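Local coordinates for vacuolar-sorting protein BRO1 (Saccharomyces cerevisiae, PDB 1ZB1), which helps concentrate and sort cargo proteins into the intralumenal vesicles of multivesicular bodies and recruits the deubiquitinase DOA4 to endosomes, at residues K14-E19 with S171-S176; E189-F194 with S212-A217; T117-K122 with E164-S169. One frame throughout, in Å; residues are numbered along the deposited sequence.

Contact 1 (K14-E19 with S171-S176); sequences KLKDTE and SVDLQS
A buried salt bridge, set against an ST turn, ties Lys16 in the N-terminal loop of the Bro1 domain to Asp173 in the turn that precedes helix 176-198. NZ of Lys16 lies 2.9 Å from OD1 of Asp173 and approaches the lone pair that faces away from the other carboxylate oxygen. The same ammonium donates a second hydrogen bond, 3.2 Å from NZ to OG of Ser171, and a third to the backbone O of Tyr100, so three acceptors are available to its three N-H groups, and the carboxylate probably offsets the charge. The lysine chain bends at its last two torsions (chi3 62°, chi4 52°), which curls NZ round to the two side-chain acceptors, while CE of Lys16 packs on CD2 of Leu174 at 4.0 Å. Lysine suits the place: its methylenes lie against leucine while its tip reaches the polar turn. Asp173 has further partners: OD1 also accepts from Ala102 N, and OD2 bonds Tyr239 OH. Ser171 OG, also bonded to Asp101 OD1, accepts from Asp173 N at 3.2 Å. This serine oxygen, accepting from the backbone N two residues on, makes the ST turn in the link between helices 146-165 and 176-198.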
loop_
_atom_site.group_PDB
_atom_site.type_symbol
_atom_site.label_atom_id
_atom_site.label_comp_id
_atom_site.label_asym_id
_atom_site.label_seq_id
_atom_site.Cartn_x
_atom_site.Cartn_y
_atom_site.Cartn_z
ATOM N N LYS A 14 -7.087 7.465 1.280
ATOM C CA LYS A 14 -7.957 8.458 0.652
ATOM C C LYS A 14 -7.524 8.891 -0.735
ATOM O O LYS A 14 -6.331 9.029 -1.009
ATOM C CB LYS A 14 -8.055 9.696 1.549
ATOM C CG LYS A 14 -8.645 9.408 2.923
ATOM C CD LYS A 14 -10.079 8.927 2.796
ATOM C CE LYS A 14 -10.707 8.677 4.157
ATOM N NZ LYS A 14 -12.108 8.186 4.040
ATOM N N LEU A 15 -8.509 9.112 -1.602
ATOM C CA LEU A 15 -8.263 9.562 -2.973
ATOM C C LEU A 15 -8.074 11.077 -2.990
ATOM O O LEU A 15 -8.502 11.777 -2.062
ATOM C CB LEU A 15 -9.465 9.240 -3.870
ATOM C CG LEU A 15 -9.817 7.791 -4.185
ATOM C CD1 LEU A 15 -11.184 7.731 -4.922
ATOM C CD2 LEU A 15 -8.705 7.192 -5.047
ATOM N N LYS A 16 -7.427 11.580 -4.037
ATOM C CA LYS A 16 -7.262 13.021 -4.193
ATOM C C LYS A 16 -8.363 13.471 -5.157
ATOM O O LYS A 16 -8.551 12.861 -6.207
ATOM C CB LYS A 16 -5.887 13.357 -4.791
ATOM C CG LYS A 16 -4.693 13.006 -3.881
ATOM C CD LYS A 16 -3.359 13.169 -4.621
ATOM C CE LYS A 16 -3.119 14.610 -5.062
ATOM N NZ LYS A 16 -3.285 15.571 -3.922
ATOM N N ASP A 17 -9.104 14.517 -4.800
ATOM C CA ASP A 17 -10.159 15.009 -5.675
ATOM C C ASP A 17 -9.550 15.956 -6.710
ATOM O O ASP A 17 -8.442 16.452 -6.525
ATOM C CB ASP A 17 -11.240 15.753 -4.878
ATOM C CG ASP A 17 -11.979 14.849 -3.906
ATOM O OD1 ASP A 17 -12.085 13.637 -4.183
ATOM O OD2 ASP A 17 -12.467 15.348 -2.869
ATOM N N THR A 18 -10.275 16.192 -7.798
ATOM C CA THR A 18 -9.809 17.086 -8.856
ATOM C C THR A 18 -10.986 17.860 -9.426
ATOM O O THR A 18 -12.134 17.426 -9.328
ATOM C CB THR A 18 -9.151 16.306 -10.016
ATOM O OG1 THR A 18 -8.645 17.226 -10.991
ATOM C CG2 THR A 18 -10.183 15.387 -10.706
ATOM N N GLU A 19 -10.709 19.006 -10.029
ATOM C CA GLU A 19 -11.776 19.791 -10.626
ATOM C C GLU A 19 -12.004 19.326 -12.055
ATOM O O GLU A 19 -11.076 18.873 -12.725
ATOM C CB GLU A 19 -11.426 21.284 -10.613
ATOM C CG GLU A 19 -11.414 21.868 -9.209
ATOM C CD GLU A 19 -11.381 23.378 -9.190
ATOM O OE1 GLU A 19 -11.554 23.947 -8.089
ATOM O OE2 GLU A 19 -11.183 23.993 -10.264
ATOM N N SER A 171 2.006 19.211 -3.708
ATOM C CA SER A 171 1.118 18.530 -2.762
ATOM C C SER A 171 1.835 17.670 -1.726
ATOM O O SER A 171 2.756 16.913 -2.053
ATOM C CB SER A 171 0.116 17.637 -3.512
ATOM O OG SER A 171 -0.650 16.885 -2.580
ATOM N N VAL A 172 1.380 17.767 -0.481
ATOM C CA VAL A 172 1.952 16.997 0.616
ATOM C C VAL A 172 1.822 15.493 0.372
ATOM O O VAL A 172 2.663 14.706 0.815
ATOM C CB VAL A 172 1.271 17.362 1.967
ATOM C CG1 VAL A 172 -0.230 17.123 1.893
ATOM C CG2 VAL A 172 1.878 16.543 3.098
ATOM N N ASP A 173 0.768 15.100 -0.340
ATOM C CA ASP A 173 0.524 13.691 -0.647
ATOM C C ASP A 173 1.640 13.081 -1.483
ATOM O O ASP A 173 1.911 11.884 -1.385
ATOM C CB ASP A 173 -0.776 13.527 -1.446
ATOM C CG ASP A 173 -2.001 13.925 -0.664
ATOM O OD1 ASP A 173 -2.877 14.613 -1.243
ATOM O OD2 ASP A 173 -2.093 13.546 0.522
ATOM N N LEU A 174 2.271 13.898 -2.322
ATOM C CA LEU A 174 3.313 13.386 -3.199
ATOM C C LEU A 174 4.736 13.630 -2.729
ATOM O O LEU A 174 5.687 13.475 -3.500
ATOM C CB LEU A 174 3.118 13.932 -4.622
ATOM C CG LEU A 174 1.978 13.287 -5.433
ATOM C CD1 LEU A 174 2.265 11.793 -5.660
ATOM C CD2 LEU A 174 0.669 13.459 -4.689
ATOM N N GLN A 175 4.893 14.020 -1.470
ATOM C CA GLN A 175 6.231 14.217 -0.936
ATOM C C GLN A 175 6.844 12.819 -0.875
ATOM O O GLN A 175 6.198 11.874 -0.415
ATOM C CB GLN A 175 6.168 14.842 0.460
ATOM C CG GLN A 175 5.658 16.269 0.438
ATOM C CD GLN A 175 6.316 17.081 -0.669
ATOM O OE1 GLN A 175 5.646 17.567 -1.582
ATOM N NE2 GLN A 175 7.636 17.217 -0.600
ATOM N N SER A 176 8.082 12.690 -1.339
ATOM C CA SER A 176 8.766 11.397 -1.378
ATOM C C SER A 176 8.691 10.557 -0.099
ATOM O O SER A 176 8.520 9.339 -0.162
ATOM C CB SER A 176 10.236 11.597 -1.773
ATOM O OG SER A 176 10.898 10.348 -1.891
#

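Contact 2 (E189-F194 with S212-A217); sequences EAQELF and SKLSRA
Gln191 reaches from one helix to the backbone of the next, its NE2 donating to O of Leu214 over 3.1 Å with an N-H...O angle of 155°. The acceptor stays close to the plane of the glutamine amide, whereas the donor is tilted a little from the plane of the leucine carbonyl. The nitrogen also sits against carbon: CD2 of Leu214 is 3.6 Å from NE2 of Gln191, and the Ala217 methyl CB approaches that NE2 to 3.7 Å. Alanine suits this spot, its methyl making contact without crowding the amide. One turn along, Phe194 offers the edge of its ring, and its CE2 meets CD1 of Leu214 at 3.7 Å; both leucine methyls pack against the ring, and one also touches the amide nitrogen.

The glutamine chain leaves with CG anti to the backbone N (chi1 177°) and bends at chi2, so that it and the leucine side chain cross at about a right angle. Glutamine suits the place because one group carries donor and acceptor: OE1 accepts from Ala343 N and NE2 makes a weak bond to Leu341 O, which probably settle which way the amide faces. Leu214 O also bonds Thr218 OG1. The segment axes, 9.3 Å apart and antiparallel at 157°, belong to a helical hairpin of 176-198 and 208-230, flanked by helix 146-165 at Leu193 and helix 242-269 at Ser215.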
loop_
_atom_site.group_PDB
_atom_site.type_symbol
_atom_site.label_atom_id
_atom_site.label_comp_id
_atom_site.label_asym_id
_atom_site.label_seq_id
_atom_site.Cartn_x
_atom_site.Cartn_y
_atom_site.Cartn_z
ATOM N N GLU A 189 1.051 -4.900 4.840
ATOM C CA GLU A 189 -0.276 -5.513 4.820
ATOM C C GLU A 189 -0.333 -6.727 3.898
ATOM O O GLU A 189 -1.000 -7.718 4.210
ATOM C CB GLU A 189 -1.348 -4.495 4.412
ATOM C CG GLU A 189 -1.528 -3.353 5.410
ATOM C CD GLU A 189 -2.684 -2.435 5.062
ATOM O OE1 GLU A 189 -3.007 -2.312 3.861
ATOM O OE2 GLU A 189 -3.265 -1.823 5.986
ATOM N N ALA A 190 0.358 -6.655 2.763
ATOM C CA ALA A 190 0.376 -7.782 1.835
ATOM C C ALA A 190 1.001 -9.002 2.531
ATOM O O ALA A 190 0.453 -10.106 2.477
ATOM C CB ALA A 190 1.168 -7.420 0.577
ATOM N N GLN A 191 2.141 -8.790 3.182
ATOM C CA GLN A 191 2.846 -9.856 3.908
ATOM C C GLN A 191 1.934 -10.401 5.011
ATOM O O GLN A 191 1.811 -11.612 5.193
ATOM C CB GLN A 191 4.138 -9.305 4.530
ATOM C CG GLN A 191 4.953 -10.300 5.386
ATOM C CD GLN A 191 5.589 -11.415 4.564
ATOM O OE1 GLN A 191 5.822 -11.260 3.368
ATOM N NE2 GLN A 191 5.890 -12.542 5.214
ATOM N N GLU A 192 1.293 -9.494 5.742
ATOM C CA GLU A 192 0.390 -9.885 6.818
ATOM C C GLU A 192 -0.730 -10.798 6.309
ATOM O O GLU A 192 -1.037 -11.821 6.930
ATOM C CB GLU A 192 -0.199 -8.637 7.482
ATOM C CG GLU A 192 -1.338 -8.917 8.444
ATOM C CD GLU A 192 -1.822 -7.666 9.158
ATOM O OE1 GLU A 192 -1.791 -6.573 8.553
ATOM O OE2 GLU A 192 -2.252 -7.782 10.322
ATOM N N LEU A 193 -1.340 -10.440 5.183
ATOM C CA LEU A 193 -2.415 -11.258 4.619
ATOM C C LEU A 193 -1.889 -12.629 4.181
ATOM O O LEU A 193 -2.618 -13.626 4.217
ATOM C CB LEU A 193 -3.063 -10.536 3.432
ATOM C CG LEU A 193 -4.458 -9.920 3.638
ATOM C CD1 LEU A 193 -4.596 -9.339 5.032
ATOM C CD2 LEU A 193 -4.708 -8.861 2.578
ATOM N N PHE A 194 -0.621 -12.682 3.782
ATOM C CA PHE A 194 -0.018 -13.944 3.353
ATOM C C PHE A 194 0.067 -14.889 4.554
ATOM O O PHE A 194 -0.227 -16.085 4.444
ATOM C CB PHE A 194 1.380 -13.703 2.778
ATOM C CG PHE A 194 1.992 -14.924 2.146
ATOM C CD1 PHE A 194 1.526 -15.398 0.923
ATOM C CD2 PHE A 194 3.017 -15.615 2.783
ATOM C CE1 PHE A 194 2.075 -16.545 0.341
ATOM C CE2 PHE A 194 3.573 -16.764 2.211
ATOM C CZ PHE A 194 3.098 -17.227 0.988
ATOM N N SER A 212 6.636 -19.018 11.510
ATOM C CA SER A 212 7.538 -18.219 12.331
ATOM C C SER A 212 8.352 -17.217 11.506
ATOM O O SER A 212 8.436 -16.034 11.853
ATOM C CB SER A 212 8.490 -19.134 13.103
ATOM O OG SER A 212 9.418 -18.372 13.848
ATOM N N LYS A 213 8.953 -17.695 10.420
ATOM C CA LYS A 213 9.769 -16.843 9.555
ATOM C C LYS A 213 8.938 -15.758 8.872
ATOM O O LYS A 213 9.360 -14.605 8.796
ATOM C CB LYS A 213 10.475 -17.701 8.496
ATOM C CG LYS A 213 11.241 -18.870 9.095
ATOM C CD LYS A 213 11.861 -19.776 8.041
ATOM C CE LYS A 213 13.138 -19.185 7.478
ATOM N NZ LYS A 213 13.895 -20.207 6.703
ATOM N N LEU A 214 7.764 -16.134 8.372
ATOM C CA LEU A 214 6.876 -15.190 7.699
ATOM C C LEU A 214 6.352 -14.145 8.677
ATOM O O LEU A 214 6.167 -12.981 8.316
ATOM C CB LEU A 214 5.698 -15.932 7.061
ATOM C CG LEU A 214 6.048 -16.849 5.885
ATOM C CD1 LEU A 214 4.851 -17.696 5.517
ATOM C CD2 LEU A 214 6.509 -16.006 4.707
ATOM N N SER A 215 6.109 -14.573 9.915
ATOM C CA SER A 215 5.618 -13.676 10.948
ATOM C C SER A 215 6.697 -12.674 11.308
ATOM O O SER A 215 6.408 -11.505 11.535
ATOM C CB SER A 215 5.211 -14.463 12.197
ATOM O OG SER A 215 4.018 -15.189 11.969
ATOM N N ARG A 216 7.944 -13.128 11.354
ATOM C CA ARG A 216 9.032 -12.229 11.690
ATOM C C ARG A 216 9.132 -11.138 10.635
ATOM O O ARG A 216 9.362 -9.973 10.955
ATOM C CB ARG A 216 10.363 -12.976 11.778
ATOM C CG ARG A 216 11.494 -12.091 12.269
ATOM C CD ARG A 216 11.193 -11.560 13.669
ATOM N NE ARG A 216 11.956 -10.359 13.999
ATOM C CZ ARG A 216 13.284 -10.298 14.048
ATOM N NH1 ARG A 216 14.015 -11.377 13.787
ATOM N NH2 ARG A 216 13.881 -9.155 14.358
ATOM N N ALA A 217 8.950 -11.519 9.376
ATOM C CA ALA A 217 9.020 -10.552 8.289
ATOM C C ALA A 217 7.901 -9.515 8.428
ATOM O O ALA A 217 8.120 -8.326 8.190
ATOM C CB ALA A 217 8.931 -11.268 6.938
#

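Contact 3 (T117-K122 with E164-S169); sequences TLAFEK and ENFLNS
This is a partly buried packing contact in which Phe166, just past the end of helix 146-165, leans on the first turn of helix 118-139. Leaving helical backbone angles at Phe166 lets the chain turn away, and its CB points toward the neighbouring helix. With CG on the far side from the carbonyl carbon (chi1 -57°), the ring projects to the helix start, where CE2 of Phe166 lies 3.9 Å from the backbone O of Ala119 and 4.3 Å from the CB of Ala119. The small alanine side chain lets the ring come near the helix backbone. Further along, CE of Lys122 stands at the ring edge, near its plane, 4.3 Å from CZ of Phe166.

The lysine therefore meets this phenylalanine with a methylene, while its ammonium is engaged on helix 65-86, in a salt bridge with Glu80 and a cation-pi interaction with Tyr83. The helix start that bears Ala119 is capped weakly by Thr117, and Ala119 O has its own polar partner in Ser123 OG. The direct contact is van der Waals, of the ring with the backbone O and CB of Ala119 and a methylene of Lys122. With no hydrogen bond or salt bridge between the two segments, it amounts to largely apolar packing, and the charge of the lysine is directed to Glu80 and Tyr83.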
loop_
_atom_site.group_PDB
_atom_site.type_symbol
_atom_site.label_atom_id
_atom_site.label_comp_id
_atom_site.label_asym_id
_atom_site.label_seq_id
_atom_site.Cartn_x
_atom_site.Cartn_y
_atom_site.Cartn_z
ATOM N N THR A 117 2.277 21.410 -15.731
ATOM C CA THR A 117 3.140 20.305 -16.127
ATOM C C THR A 117 2.428 18.958 -16.167
ATOM O O THR A 117 1.542 18.679 -15.354
ATOM C CB THR A 117 4.353 20.184 -15.192
ATOM O OG1 THR A 117 3.926 19.673 -13.925
ATOM C CG2 THR A 117 5.006 21.558 -14.991
ATOM N N LEU A 118 2.825 18.122 -17.124
ATOM C CA LEU A 118 2.237 16.799 -17.259
ATOM C C LEU A 118 2.607 15.949 -16.042
ATOM O O LEU A 118 1.841 15.076 -15.641
ATOM C CB LEU A 118 2.712 16.132 -18.560
ATOM C CG LEU A 118 2.259 16.845 -19.848
ATOM C CD1 LEU A 118 2.754 16.096 -21.083
ATOM C CD2 LEU A 118 0.730 16.936 -19.869
ATOM N N ALA A 119 3.768 16.219 -15.443
ATOM C CA ALA A 119 4.202 15.475 -14.258
ATOM C C ALA A 119 3.208 15.611 -13.101
ATOM O O ALA A 119 3.011 14.665 -12.329
ATOM C CB ALA A 119 5.592 15.953 -13.804
ATOM N N PHE A 120 2.595 16.785 -12.967
ATOM C CA PHE A 120 1.623 17.010 -11.896
ATOM C C PHE A 120 0.380 16.141 -12.152
ATOM O O PHE A 120 -0.057 15.398 -11.270
ATOM C CB PHE A 120 1.231 18.497 -11.842
ATOM C CG PHE A 120 0.278 18.849 -10.719
ATOM C CD1 PHE A 120 0.577 18.520 -9.399
ATOM C CD2 PHE A 120 -0.902 19.545 -10.981
ATOM C CE1 PHE A 120 -0.280 18.877 -8.349
ATOM C CE2 PHE A 120 -1.771 19.910 -9.935
ATOM C CZ PHE A 120 -1.454 19.574 -8.619
ATOM N N GLU A 121 -0.171 16.223 -13.361
ATOM C CA GLU A 121 -1.363 15.439 -13.720
ATOM C C GLU A 121 -1.067 13.931 -13.604
ATOM O O GLU A 121 -1.893 13.168 -13.099
ATOM C CB GLU A 121 -1.835 15.801 -15.142
ATOM C CG GLU A 121 -3.095 15.047 -15.627
ATOM C CD GLU A 121 -4.411 15.641 -15.126
ATOM O OE1 GLU A 121 -4.436 16.244 -14.037
ATOM O OE2 GLU A 121 -5.436 15.489 -15.828
ATOM N N LYS A 122 0.125 13.517 -14.036
ATOM C CA LYS A 122 0.541 12.115 -13.960
ATOM C C LYS A 122 0.676 11.618 -12.522
ATOM O O LYS A 122 0.094 10.599 -12.150
ATOM C CB LYS A 122 1.894 11.911 -14.659
ATOM C CG LYS A 122 1.828 11.797 -16.169
ATOM C CD LYS A 122 3.218 11.921 -16.803
ATOM C CE LYS A 122 4.209 10.915 -16.225
ATOM N NZ LYS A 122 5.532 10.969 -16.914
ATOM N N GLU A 164 10.141 7.444 -5.735
ATOM C CA GLU A 164 11.436 7.502 -6.406
ATOM C C GLU A 164 11.470 8.345 -7.681
ATOM O O GLU A 164 12.553 8.699 -8.153
ATOM C CB GLU A 164 11.914 6.084 -6.740
ATOM C CG GLU A 164 11.913 5.138 -5.555
ATOM C CD GLU A 164 12.474 3.769 -5.894
ATOM O OE1 GLU A 164 12.222 3.275 -7.013
ATOM O OE2 GLU A 164 13.158 3.180 -5.032
ATOM N N ASN A 165 10.305 8.691 -8.229
ATOM C CA ASN A 165 10.277 9.453 -9.478
ATOM C C ASN A 165 9.739 10.884 -9.502
ATOM O O ASN A 165 9.996 11.609 -10.458
ATOM C CB ASN A 165 9.563 8.622 -10.546
ATOM C CG ASN A 165 10.391 7.432 -10.988
ATOM O OD1 ASN A 165 11.257 7.556 -11.860
ATOM N ND2 ASN A 165 10.151 6.277 -10.372
ATOM N N PHE A 166 8.990 11.300 -8.488
ATOM C CA PHE A 166 8.479 12.672 -8.466
ATOM C C PHE A 166 8.954 13.325 -7.172
ATOM O O PHE A 166 8.486 12.980 -6.087
ATOM C CB PHE A 166 6.954 12.670 -8.564
ATOM C CG PHE A 166 6.434 11.976 -9.791
ATOM C CD1 PHE A 166 6.103 10.624 -9.754
ATOM C CD2 PHE A 166 6.294 12.667 -10.991
ATOM C CE1 PHE A 166 5.637 9.971 -10.899
ATOM C CE2 PHE A 166 5.831 12.024 -12.140
ATOM C CZ PHE A 166 5.502 10.671 -12.094
ATOM N N LEU A 167 9.866 14.289 -7.295
ATOM C CA LEU A 167 10.474 14.916 -6.120
ATOM C C LEU A 167 10.089 16.317 -5.628
ATOM O O LEU A 167 10.342 16.639 -4.466
ATOM C CB LEU A 167 11.996 14.876 -6.288
ATOM C CG LEU A 167 12.602 13.528 -6.704
ATOM C CD1 LEU A 167 14.087 13.711 -6.975
ATOM C CD2 LEU A 167 12.371 12.480 -5.615
ATOM N N ASN A 168 9.505 17.158 -6.472
ATOM C CA ASN A 168 9.165 18.510 -6.019
ATOM C C ASN A 168 7.688 18.868 -6.191
ATOM O O ASN A 168 7.350 19.968 -6.644
ATOM C CB ASN A 168 10.035 19.534 -6.759
ATOM C CG ASN A 168 11.518 19.356 -6.477
ATOM O OD1 ASN A 168 11.990 19.630 -5.371
ATOM N ND2 ASN A 168 12.260 18.886 -7.475
ATOM N N SER A 169 6.811 17.942 -5.822
ATOM C CA SER A 169 5.376 18.160 -5.951
ATOM C C SER A 169 4.877 19.236 -5.002
ATOM O O SER A 169 5.377 19.372 -3.885
ATOM C CB SER A 169 4.611 16.862 -5.662
ATOM O OG SER A 169 3.208 17.074 -5.713
#

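How the contacts relate
Contacts 1 and 2 are buried, whereas contact 3 is partly buried. The first and third are neighbours, with centres 11 Å apart, and touch where Leu174 meets Ser169: the chain leaving helix 146-165 passes through contact 3 and then supplies the turn of contact 1. Helix 118-139 also borders both. Contact 2 lies across the chain's centre, about 29 Å from contact 1 between centres, yet shares elements with them: helix 176-198 starts at the end of contact 1's turn, and helix 146-165, which runs into contact 3, packs on Leu193. The chemistry differs: a salt bridge joins two loops, an amide bridges two paired helices, and an aromatic ring packs where a loop meets a helix.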